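Local coordinates for protein chlamydomonas reinhardtii THB1 (Chlamydomonas reinhardtii, PDB 6CII) that binds a single heme as a group I truncated hemoglobin and probably binds oxygen there, with cyanide in the distal pocket in the present state, at residues A[85-98]-A[115-127]. Residues are numbered along the deposited sequence; the frame is centred on the assembly and turned at random.
Sequences MNHHHFDLVAAHLD and MAIVASARPLIFG. With HEM (protoporphyrin IX containing Fe), chain B.
Phe-90 and Arg-122 face each other where helices 87-98 and 115-126 run antiparallel, their axes 10.7 Å apart and their N-to-C directions at 162°, in the manner of the G and H helices of the globin fold. The pair illustrates how one aromatic knob can join two helices to a cofactor. The Phe-90 ring enters the hole formed by Ala-121, Arg-122, Ile-125 and Phe-126 because a chi1 of -176° swings CG away from the backbone N. Arg-122 CG stands over the centre of one face, 3.8 Å from the centroid, a CH-pi contact; the heme vinyl carbon CBB lies over the opposite face, nearest Phe-90 CE2 at 3.3 Å. Ile-125 CD1 meets the ring edge at CE2 and also rests on the heme. Were Phe-90 cut back to an alanine, a gap would probably open between Arg-122 CG and the heme vinyl, and the Arg-122 chain would lose the face it lies on.

At the start of helix 87-98, the His-87 and Phe-126 rings form a face-to-face stack, centroids 3.9 Å apart and planes at 25°. The Arg-122 guanidinium presents a face to His-87 CD2, the imidazole edge standing steeply on it. A water accepts from Arg-122 NH1 at 2.9 Å and donates to His-87 O and Asp-91 OD1, linking the helices. Asn-86 and His-89 close a capping box at the helix start. At the far end Met-115, bent at chi2 and chi3, brings SD against Leu-97 CG and sets CE 3.2 Å from Ala-94 O, while Asp-98 OD1 is salt-bridged to Lys-111.

Around this pair, Met-85 touches His-76, the axial heme ligand on helix 72-82, Phe-126 packs on Ile-80 of that same helix, and Leu-97 reaches Phe-27 of helix 16-33 and Met-57 of helix 46-60.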
ATOM      1  N   MET A  85      -0.495   8.405 -14.581  1.00 11.35           N
ATOM      2  CA  MET A  85      -0.161   7.282 -13.698  1.00 12.69           C
ATOM      3  C   MET A  85      -0.158   5.987 -14.504  1.00  8.56           C
ATOM      4  O   MET A  85      -1.089   5.725 -15.278  1.00 12.45           O
ATOM      5  CB  MET A  85      -1.161   7.180 -12.529  1.00 12.77           C
ATOM      6  CG  MET A  85      -0.941   5.909 -11.650  1.00 13.39           C
ATOM      7  SD  MET A  85      -2.203   5.807 -10.342  1.00 13.28           S
ATOM      8  CE  MET A  85      -2.254   4.056 -10.127  1.00 13.88           C
ATOM      9  N   ASN A  86       0.870   5.152 -14.315  1.00 11.66           N
ATOM     10  CA  ASN A  86       0.989   3.994 -15.186  1.00  9.36           C
ATOM     11  C   ASN A  86       1.522   2.786 -14.433  1.00 10.65           C
ATOM     12  O   ASN A  86       1.823   2.834 -13.237  1.00 12.11           O
ATOM     13  CB  ASN A  86       1.838   4.331 -16.426  1.00 11.97           C
ATOM     14  CG  ASN A  86       3.253   4.718 -16.093  1.00 15.51           C
ATOM     15  OD1 ASN A  86       3.881   4.135 -15.212  1.00 15.58           O
ATOM     16  ND2 ASN A  86       3.794   5.700 -16.832  1.00 13.06           N
ATOM     17  N   HIS A  87       1.623   1.677 -15.169  1.00 10.88           N
ATOM     18  CA  HIS A  87       2.037   0.420 -14.561  1.00 13.64           C
ATOM     19  C   HIS A  87       3.455   0.482 -14.025  1.00  9.48           C
ATOM     20  O   HIS A  87       3.782  -0.212 -13.052  1.00 14.10           O
ATOM     21  CB  HIS A  87       1.886  -0.701 -15.585  1.00 14.19           C
ATOM     22  CG  HIS A  87       0.514  -1.287 -15.625  1.00 17.05           C
ATOM     23  ND1 HIS A  87      -0.601  -0.570 -16.012  1.00 13.13           N
ATOM     24  CD2 HIS A  87       0.071  -2.527 -15.308  1.00 18.84           C
ATOM     25  CE1 HIS A  87      -1.667  -1.349 -15.951  1.00 15.63           C
ATOM     26  NE2 HIS A  87      -1.288  -2.541 -15.519  1.00 14.79           N
ATOM     27  N   HIS A  88       4.316   1.293 -14.633  1.00 13.03           N
ATOM     28  CA  HIS A  88       5.666   1.410 -14.100  1.00 13.92           C
ATOM     29  C   HIS A  88       5.643   2.070 -12.730  1.00 12.44           C
ATOM     30  O   HIS A  88       6.370   1.643 -11.824  1.00 12.31           O
ATOM     31  CB  HIS A  88       6.564   2.195 -15.053  1.00 15.75           C
ATOM     32  CG  HIS A  88       7.948   2.437 -14.519  1.00 16.46           C
ATOM     33  ND1 HIS A  88       8.816   1.411 -14.206  1.00 22.03           N
ATOM     34  CD2 HIS A  88       8.602   3.587 -14.226  1.00 23.41           C
ATOM     35  CE1 HIS A  88       9.950   1.920 -13.757  1.00 20.73           C
ATOM     36  NE2 HIS A  88       9.849   3.236 -13.770  1.00 23.73           N
ATOM     37  N   HIS A  89       4.791   3.092 -12.550  1.00  9.17           N
ATOM     38  CA  HIS A  89       4.660   3.673 -11.215  1.00 10.19           C
ATOM     39  C   HIS A  89       4.200   2.630 -10.220  1.00 10.60           C
ATOM     40  O   HIS A  89       4.660   2.608  -9.067  1.00 10.32           O
ATOM     41  CB  HIS A  89       3.667   4.833 -11.200  1.00  9.12           C
ATOM     42  CG  HIS A  89       4.075   5.985 -12.055  1.00  9.93           C
ATOM     43  ND1 HIS A  89       3.268   6.480 -13.049  1.00 11.82           N
ATOM     44  CD2 HIS A  89       5.198   6.736 -12.063  1.00 13.16           C
ATOM     45  CE1 HIS A  89       3.890   7.477 -13.659  1.00 13.94           C
ATOM     46  NE2 HIS A  89       5.065   7.655 -13.076  1.00 12.95           N
ATOM     47  N   PHE A  90       3.247   1.792 -10.618  1.00 11.55           N
ATOM     48  CA  PHE A  90       2.816   0.717  -9.740  1.00 12.19           C
ATOM     49  C   PHE A  90       3.995  -0.144  -9.311  1.00 11.89           C
ATOM     50  O   PHE A  90       4.137  -0.459  -8.125  1.00 11.23           O
ATOM     51  CB  PHE A  90       1.736  -0.118 -10.423  1.00 11.97           C
ATOM     52  CG  PHE A  90       1.165  -1.196  -9.548  1.00 10.02           C
ATOM     53  CD1 PHE A  90       1.816  -2.418  -9.416  1.00 14.07           C
ATOM     54  CD2 PHE A  90      -0.021  -0.994  -8.875  1.00 11.71           C
ATOM     55  CE1 PHE A  90       1.298  -3.412  -8.604  1.00 11.94           C
ATOM     56  CE2 PHE A  90      -0.560  -1.988  -8.076  1.00 17.88           C
ATOM     57  CZ  PHE A  90       0.093  -3.191  -7.935  1.00 15.70           C
ATOM     58  N   ASP A  91       4.890  -0.487 -10.245  1.00  8.77           N
ATOM     59  CA  ASP A  91       6.044  -1.299  -9.876  1.00 10.98           C
ATOM     60  C   ASP A  91       6.957  -0.558  -8.917  1.00 11.15           C
ATOM     61  O   ASP A  91       7.480  -1.157  -7.970  1.00 12.61           O
ATOM     62  CB  ASP A  91       6.848  -1.711 -11.112  1.00 11.96           C
ATOM     63  CG  ASP A  91       6.143  -2.740 -11.961  1.00 16.88           C
ATOM     64  OD1 ASP A  91       5.265  -3.476 -11.465  1.00 16.37           O
ATOM     65  OD2 ASP A  91       6.480  -2.806 -13.160  1.00 17.09           O
ATOM     66  N   LEU A  92       7.147   0.746  -9.132  1.00 10.12           N
ATOM     67  CA  LEU A  92       7.987   1.511  -8.220  1.00 10.72           C
ATOM     68  C   LEU A  92       7.387   1.530  -6.825  1.00 10.59           C
ATOM     69  O   LEU A  92       8.117   1.455  -5.816  1.00 11.13           O
ATOM     70  CB  LEU A  92       8.163   2.939  -8.736  1.00 13.32           C
ATOM     71  CG  LEU A  92       8.916   3.172 -10.057  1.00 12.73           C
ATOM     72  CD1 LEU A  92       8.961   4.694 -10.269  1.00 16.20           C
ATOM     73  CD2 LEU A  92      10.335   2.584 -10.032  1.00 18.12           C
ATOM     74  N   VAL A  93       6.060   1.691  -6.746  1.00  9.59           N
ATOM     75  CA  VAL A  93       5.386   1.756  -5.449  1.00 10.84           C
ATOM     76  C   VAL A  93       5.481   0.422  -4.737  1.00 12.66           C
ATOM     77  O   VAL A  93       5.774   0.360  -3.541  1.00 11.14           O
ATOM     78  CB  VAL A  93       3.928   2.198  -5.643  1.00 11.31           C
ATOM     79  CG1 VAL A  93       3.154   1.939  -4.364  1.00 13.67           C
ATOM     80  CG2 VAL A  93       3.911   3.664  -5.936  1.00 11.46           C
ATOM     81  N   ALA A  94       5.270  -0.665  -5.475  1.00 10.02           N
ATOM     82  CA  ALA A  94       5.369  -1.996  -4.894  1.00 14.62           C
ATOM     83  C   ALA A  94       6.767  -2.261  -4.367  1.00 14.31           C
ATOM     84  O   ALA A  94       6.929  -2.835  -3.280  1.00 14.03           O
ATOM     85  CB  ALA A  94       4.984  -3.042  -5.943  1.00 17.58           C
ATOM     86  N   ALA A  95       7.790  -1.818  -5.108  1.00 10.04           N
ATOM     87  CA  ALA A  95       9.164  -2.043  -4.688  1.00 12.48           C
ATOM     88  C   ALA A  95       9.500  -1.243  -3.435  1.00 14.75           C
ATOM     89  O   ALA A  95      10.244  -1.720  -2.571  1.00 13.34           O
ATOM     90  CB  ALA A  95      10.118  -1.682  -5.828  1.00 11.90           C
ATOM     91  N   HIS A  96       8.952  -0.034  -3.304  1.00 11.60           N
ATOM     92  CA  HIS A  96       9.126   0.684  -2.051  1.00  9.59           C
ATOM     93  C   HIS A  96       8.523  -0.082  -0.893  1.00 12.61           C
ATOM     94  O   HIS A  96       9.083  -0.086   0.205  1.00 10.92           O
ATOM     95  CB  HIS A  96       8.490   2.065  -2.117  1.00 11.81           C
ATOM     96  CG  HIS A  96       9.326   3.069  -2.826  1.00  9.61           C
ATOM     97  ND1 HIS A  96      10.589   3.422  -2.398  1.00 14.06           N
ATOM     98  CD2 HIS A  96       9.066   3.827  -3.916  1.00  9.32           C
ATOM     99  CE1 HIS A  96      11.077   4.346  -3.205  1.00 14.86           C
ATOM    100  NE2 HIS A  96      10.171   4.610  -4.133  1.00 10.63           N
ATOM    101  N   LEU A  97       7.360  -0.691  -1.094  1.00  9.78           N
ATOM    102  CA  LEU A  97       6.759  -1.426   0.013  1.00 11.48           C
ATOM    103  C   LEU A  97       7.560  -2.682   0.318  1.00 11.48           C
ATOM    104  O   LEU A  97       7.754  -3.035   1.482  1.00 10.80           O
ATOM    105  CB  LEU A  97       5.315  -1.790  -0.293  1.00 11.67           C
ATOM    106  CG  LEU A  97       4.584  -2.504   0.855  1.00 15.23           C
ATOM    107  CD1 LEU A  97       4.579  -1.647   2.132  1.00 15.65           C
ATOM    108  CD2 LEU A  97       3.146  -2.907   0.460  1.00 15.35           C
ATOM    109  N   ASP A  98       8.024  -3.371  -0.713  1.00 11.11           N
ATOM    110  CA  ASP A  98       8.797  -4.583  -0.462  1.00 13.19           C
ATOM    111  C   ASP A  98      10.059  -4.247   0.314  1.00 10.41           C
ATOM    112  O   ASP A  98      10.364  -4.887   1.323  1.00  9.48           O
ATOM    113  CB  ASP A  98       9.142  -5.280  -1.771  1.00 10.65           C
ATOM    114  CG  ASP A  98       9.980  -6.532  -1.535  1.00 17.21           C
ATOM    115  OD1 ASP A  98       9.404  -7.589  -1.262  1.00 24.69           O
ATOM    116  OD2 ASP A  98      11.216  -6.447  -1.585  1.00 23.66           O
ATOM    117  N   MET A 115       3.231  -9.095  -0.507  1.00 10.13           N
ATOM    118  CA  MET A 115       3.495  -8.477  -1.795  1.00  8.45           C
ATOM    119  C   MET A 115       2.664  -9.123  -2.891  1.00 13.74           C
ATOM    120  O   MET A 115       2.322  -8.459  -3.874  1.00 13.49           O
ATOM    121  CB  MET A 115       4.989  -8.542  -2.111  1.00 10.74           C
ATOM    122  CG  MET A 115       5.847  -7.669  -1.206  1.00 12.60           C
ATOM    123  SD  MET A 115       5.308  -5.951  -0.978  1.00 16.37           S
ATOM    124  CE  MET A 115       5.160  -5.438  -2.705  1.00 15.66           C
ATOM    125  N   ALA A 116       2.299 -10.399  -2.738  1.00 11.34           N
ATOM    126  CA  ALA A 116       1.380 -10.989  -3.710  1.00 12.46           C
ATOM    127  C   ALA A 116      -0.006 -10.380  -3.600  1.00 14.26           C
ATOM    128  O   ALA A 116      -0.701 -10.207  -4.610  1.00 12.75           O
ATOM    129  CB  ALA A 116       1.318 -12.495  -3.510  1.00 13.17           C
ATOM    130  N   ILE A 117      -0.435 -10.078  -2.377  1.00 10.80           N
ATOM    131  CA  ILE A 117      -1.704  -9.389  -2.180  1.00  9.80           C
ATOM    132  C   ILE A 117      -1.659  -7.996  -2.807  1.00 10.27           C
ATOM    133  O   ILE A 117      -2.602  -7.582  -3.496  1.00 13.75           O
ATOM    134  CB  ILE A 117      -2.052  -9.331  -0.682  1.00 11.41           C
ATOM    135  CG1 ILE A 117      -2.363 -10.718  -0.146  1.00 11.83           C
ATOM    136  CG2 ILE A 117      -3.231  -8.386  -0.458  1.00 13.91           C
ATOM    137  CD1 ILE A 117      -2.434 -10.776   1.354  1.00 14.85           C
ATOM    138  N   VAL A 118      -0.564  -7.262  -2.603  1.00 12.51           N
ATOM    139  CA  VAL A 118      -0.428  -5.987  -3.302  1.00 13.58           C
ATOM    140  C   VAL A 118      -0.460  -6.191  -4.814  1.00 17.55           C
ATOM    141  O   VAL A 118      -1.062  -5.401  -5.550  1.00 15.99           O
ATOM    142  CB  VAL A 118       0.847  -5.264  -2.849  1.00 17.91           C
ATOM    143  CG1 VAL A 118       1.072  -4.000  -3.703  1.00 20.65           C
ATOM    144  CG2 VAL A 118       0.732  -4.932  -1.393  1.00 16.30           C
ATOM    145  N   ALA A 119       0.184  -7.251  -5.310  1.00 13.33           N
ATOM    146  CA  ALA A 119       0.124  -7.484  -6.750  1.00 13.40           C
ATOM    147  C   ALA A 119      -1.312  -7.678  -7.216  1.00 13.00           C
ATOM    148  O   ALA A 119      -1.667  -7.276  -8.336  1.00 15.81           O
ATOM    149  CB  ALA A 119       0.977  -8.692  -7.131  1.00 12.06           C
ATOM    150  N   SER A 120      -2.146  -8.296  -6.384  1.00 13.73           N
ATOM    151  CA  SER A 120      -3.527  -8.536  -6.779  1.00 11.70           C
ATOM    152  C   SER A 120      -4.313  -7.243  -6.913  1.00 19.22           C
ATOM    153  O   SER A 120      -5.361  -7.242  -7.571  1.00 21.65           O
ATOM    154  CB  SER A 120      -4.207  -9.472  -5.782  1.00 16.13           C
ATOM    155  OG  SER A 120      -4.752  -8.755  -4.685  1.00 26.13           O
ATOM    156  N   ALA A 121      -3.829  -6.139  -6.326  1.00 11.99           N
ATOM    157  CA  ALA A 121      -4.484  -4.841  -6.468  1.00 15.25           C
ATOM    158  C   ALA A 121      -4.271  -4.217  -7.832  1.00 17.34           C
ATOM    159  O   ALA A 121      -4.974  -3.256  -8.164  1.00 21.20           O
ATOM    160  CB  ALA A 121      -3.987  -3.849  -5.412  1.00 19.76           C
ATOM    161  N   ARG A 122      -3.339  -4.728  -8.621  1.00 14.76           N
ATOM    162  CA  ARG A 122      -3.067  -4.081  -9.902  1.00 13.29           C
ATOM    163  C   ARG A 122      -4.294  -4.034 -10.803  1.00 20.37           C
ATOM    164  O   ARG A 122      -4.630  -2.936 -11.275  1.00 18.14           O
ATOM    165  CB  ARG A 122      -1.875  -4.752 -10.587  1.00 18.45           C
ATOM    166  CG  ARG A 122      -1.192  -3.844 -11.575  1.00 20.28           C
ATOM    167  CD  ARG A 122       0.068  -4.487 -12.151  1.00 20.85           C
ATOM    168  NE  ARG A 122      -0.286  -5.389 -13.232  1.00 31.60           N
ATOM    169  CZ  ARG A 122       0.601  -5.943 -14.053  1.00 31.51           C
ATOM    170  NH1 ARG A 122       1.894  -5.677 -13.902  1.00 36.44           N
ATOM    171  NH2 ARG A 122       0.195  -6.766 -15.015  1.00 36.68           N
ATOM    172  N   PRO A 123      -5.004  -5.141 -11.084  1.00 18.51           N
ATOM    173  CA  PRO A 123      -6.177  -5.027 -11.971  1.00 16.55           C
ATOM    174  C   PRO A 123      -7.251  -4.146 -11.390  1.00 20.65           C
ATOM    175  O   PRO A 123      -7.951  -3.457 -12.141  1.00 26.76           O
ATOM    176  CB  PRO A 123      -6.680  -6.473 -12.110  1.00 20.32           C
ATOM    177  CG  PRO A 123      -5.633  -7.331 -11.532  1.00 26.35           C
ATOM    178  CD  PRO A 123      -4.784  -6.529 -10.638  1.00 17.48           C
ATOM    179  N   LEU A 124      -7.414  -4.168 -10.065  1.00 18.55           N
ATOM    180  CA  LEU A 124      -8.388  -3.294  -9.427  1.00 22.21           C
ATOM    181  C   LEU A 124      -8.040  -1.843  -9.682  1.00 23.19           C
ATOM    182  O   LEU A 124      -8.903  -1.043 -10.054  1.00 20.27           O
ATOM    183  CB  LEU A 124      -8.444  -3.566  -7.923  1.00 21.63           C
ATOM    184  CG  LEU A 124      -8.858  -5.021  -7.633  1.00 36.00           C
ATOM    185  CD1 LEU A 124      -8.995  -5.291  -6.141  1.00 36.76           C
ATOM    186  CD2 LEU A 124     -10.147  -5.375  -8.383  1.00 31.64           C
ATOM    187  N   ILE A 125      -6.769  -1.492  -9.498  1.00 15.28           N
ATOM    188  CA  ILE A 125      -6.365  -0.092  -9.618  1.00 21.35           C
ATOM    189  C   ILE A 125      -6.515   0.398 -11.054  1.00 22.45           C
ATOM    190  O   ILE A 125      -7.003   1.511 -11.290  1.00 30.66           O
ATOM    191  CB  ILE A 125      -4.926   0.094  -9.102  1.00 17.77           C
ATOM    192  CG1 ILE A 125      -4.890   0.141  -7.572  1.00 25.85           C
ATOM    193  CG2 ILE A 125      -4.316   1.351  -9.687  1.00 22.31           C
ATOM    194  CD1 ILE A 125      -3.524  -0.143  -7.027  1.00 27.94           C
ATOM    195  N   PHE A 126      -6.107  -0.406 -12.040  1.00 24.04           N
ATOM    196  CA  PHE A 126      -6.095   0.045 -13.430  1.00 21.78           C
ATOM    197  C   PHE A 126      -7.357  -0.332 -14.182  1.00 36.84           C
ATOM    198  O   PHE A 126      -7.423  -0.123 -15.400  1.00 35.30           O
ATOM    199  CB  PHE A 126      -4.862  -0.503 -14.170  1.00 20.34           C
ATOM    200  CG  PHE A 126      -3.570   0.125 -13.715  1.00 14.84           C
ATOM    201  CD1 PHE A 126      -2.775  -0.500 -12.769  1.00 18.33           C
ATOM    202  CD2 PHE A 126      -3.206   1.389 -14.158  1.00 12.55           C
ATOM    203  CE1 PHE A 126      -1.608   0.086 -12.336  1.00 16.88           C
ATOM    204  CE2 PHE A 126      -2.018   1.981 -13.727  1.00 14.52           C
ATOM    205  CZ  PHE A 126      -1.234   1.333 -12.806  1.00 16.36           C
ATOM    206  N   GLY A 127      -8.356  -0.874 -13.489  1.00 38.41           N
ATOM    207  CA  GLY A 127      -9.594  -1.243 -14.154  1.00 40.73           C
ATOM    208  C   GLY A 127      -9.400  -2.221 -15.284  1.00 40.14           C
ATOM    209  O   GLY A 127     -10.135  -2.171 -16.278  1.00 52.62           O
TER
HETATM  210  CHA HEM B 201      -4.935   7.130  -3.166  1.00 10.16           C
HETATM  211  CHB HEM B 201      -3.869   2.403  -2.486  1.00 10.21           C
HETATM  212  CHC HEM B 201      -0.692   2.636  -6.253  1.00  9.43           C
HETATM  213  CHD HEM B 201      -1.111   7.564  -6.198  1.00 12.52           C
HETATM  214  C1A HEM B 201      -4.913   5.832  -2.713  1.00 11.67           C
HETATM  215  C2A HEM B 201      -5.729   5.335  -1.632  1.00 11.09           C
HETATM  216  C3A HEM B 201      -5.428   4.052  -1.444  1.00 10.73           C
HETATM  217  C4A HEM B 201      -4.408   3.663  -2.371  1.00 11.00           C
HETATM  218  CMA HEM B 201      -6.014   3.064  -0.411  1.00 13.11           C
HETATM  219  CAA HEM B 201      -6.767   6.208  -0.888  1.00 14.43           C
HETATM  220  CBA HEM B 201      -8.071   6.156  -1.698  1.00 18.94           C
HETATM  221  CGA HEM B 201      -9.178   6.811  -0.925  1.00 19.92           C
HETATM  222  O1A HEM B 201      -9.837   6.093  -0.136  1.00 22.88           O
HETATM  223  O2A HEM B 201      -9.378   8.042  -1.083  1.00 27.28           O
HETATM  224  C1B HEM B 201      -2.907   2.102  -3.437  1.00  9.90           C
HETATM  225  C2B HEM B 201      -2.264   0.824  -3.547  1.00 15.01           C
HETATM  226  C3B HEM B 201      -1.394   0.861  -4.558  1.00 12.14           C
HETATM  227  C4B HEM B 201      -1.433   2.186  -5.156  1.00 10.16           C
HETATM  228  CMB HEM B 201      -2.568  -0.378  -2.630  1.00 15.07           C
HETATM  229  CAB HEM B 201      -0.533  -0.351  -4.961  1.00 15.53           C
HETATM  230  CBB HEM B 201       0.630  -0.225  -5.589  1.00 20.24           C
HETATM  231  C1C HEM B 201      -0.554   3.987  -6.530  1.00 10.84           C
HETATM  232  C2C HEM B 201       0.306   4.560  -7.550  1.00 11.55           C
HETATM  233  C3C HEM B 201       0.169   5.901  -7.527  1.00 11.88           C
HETATM  234  C4C HEM B 201      -0.754   6.252  -6.474  1.00  9.25           C
HETATM  235  CMC HEM B 201       1.167   3.690  -8.498  1.00 12.57           C
HETATM  236  CAC HEM B 201       0.868   6.988  -8.392  1.00 11.55           C
HETATM  237  CBC HEM B 201       2.175   6.887  -8.581  1.00 19.33           C
HETATM  238  C1D HEM B 201      -2.162   7.815  -5.321  1.00  8.92           C
HETATM  239  C2D HEM B 201      -2.587   9.143  -4.991  1.00 11.08           C
HETATM  240  C3D HEM B 201      -3.647   9.058  -4.157  1.00 10.88           C
HETATM  241  C4D HEM B 201      -3.932   7.665  -3.942  1.00  9.01           C
HETATM  242  CMD HEM B 201      -1.903  10.428  -5.511  1.00 14.78           C
HETATM  243  CAD HEM B 201      -4.411  10.248  -3.549  1.00 12.14           C
HETATM  244  CBD HEM B 201      -5.348  10.838  -4.604  1.00 18.74           C
HETATM  245  CGD HEM B 201      -6.078  12.029  -4.018  1.00 27.45           C
HETATM  246  O1D HEM B 201      -6.083  13.105  -4.666  1.00 33.45           O
HETATM  247  O2D HEM B 201      -6.658  11.894  -2.910  1.00 24.25           O
HETATM  248  NA  HEM B 201      -4.129   4.769  -3.136  1.00  9.51           N
HETATM  249  NB  HEM B 201      -2.363   2.925  -4.434  1.00 13.54           N
HETATM  250  NC  HEM B 201      -1.220   5.056  -5.912  1.00  9.03           N
HETATM  251  ND  HEM B 201      -3.004   6.923  -4.654  1.00  8.71           N
HETATM  252 FE   HEM B 201      -2.706   4.929  -4.516  1.00 11.65          FE
HETATM  253  O   HOH W   1       2.759  -3.093 -12.990  1.00 24.58           O
HETATM  254  O   HOH W   2      -3.009  -4.568 -15.109  1.00 35.61           O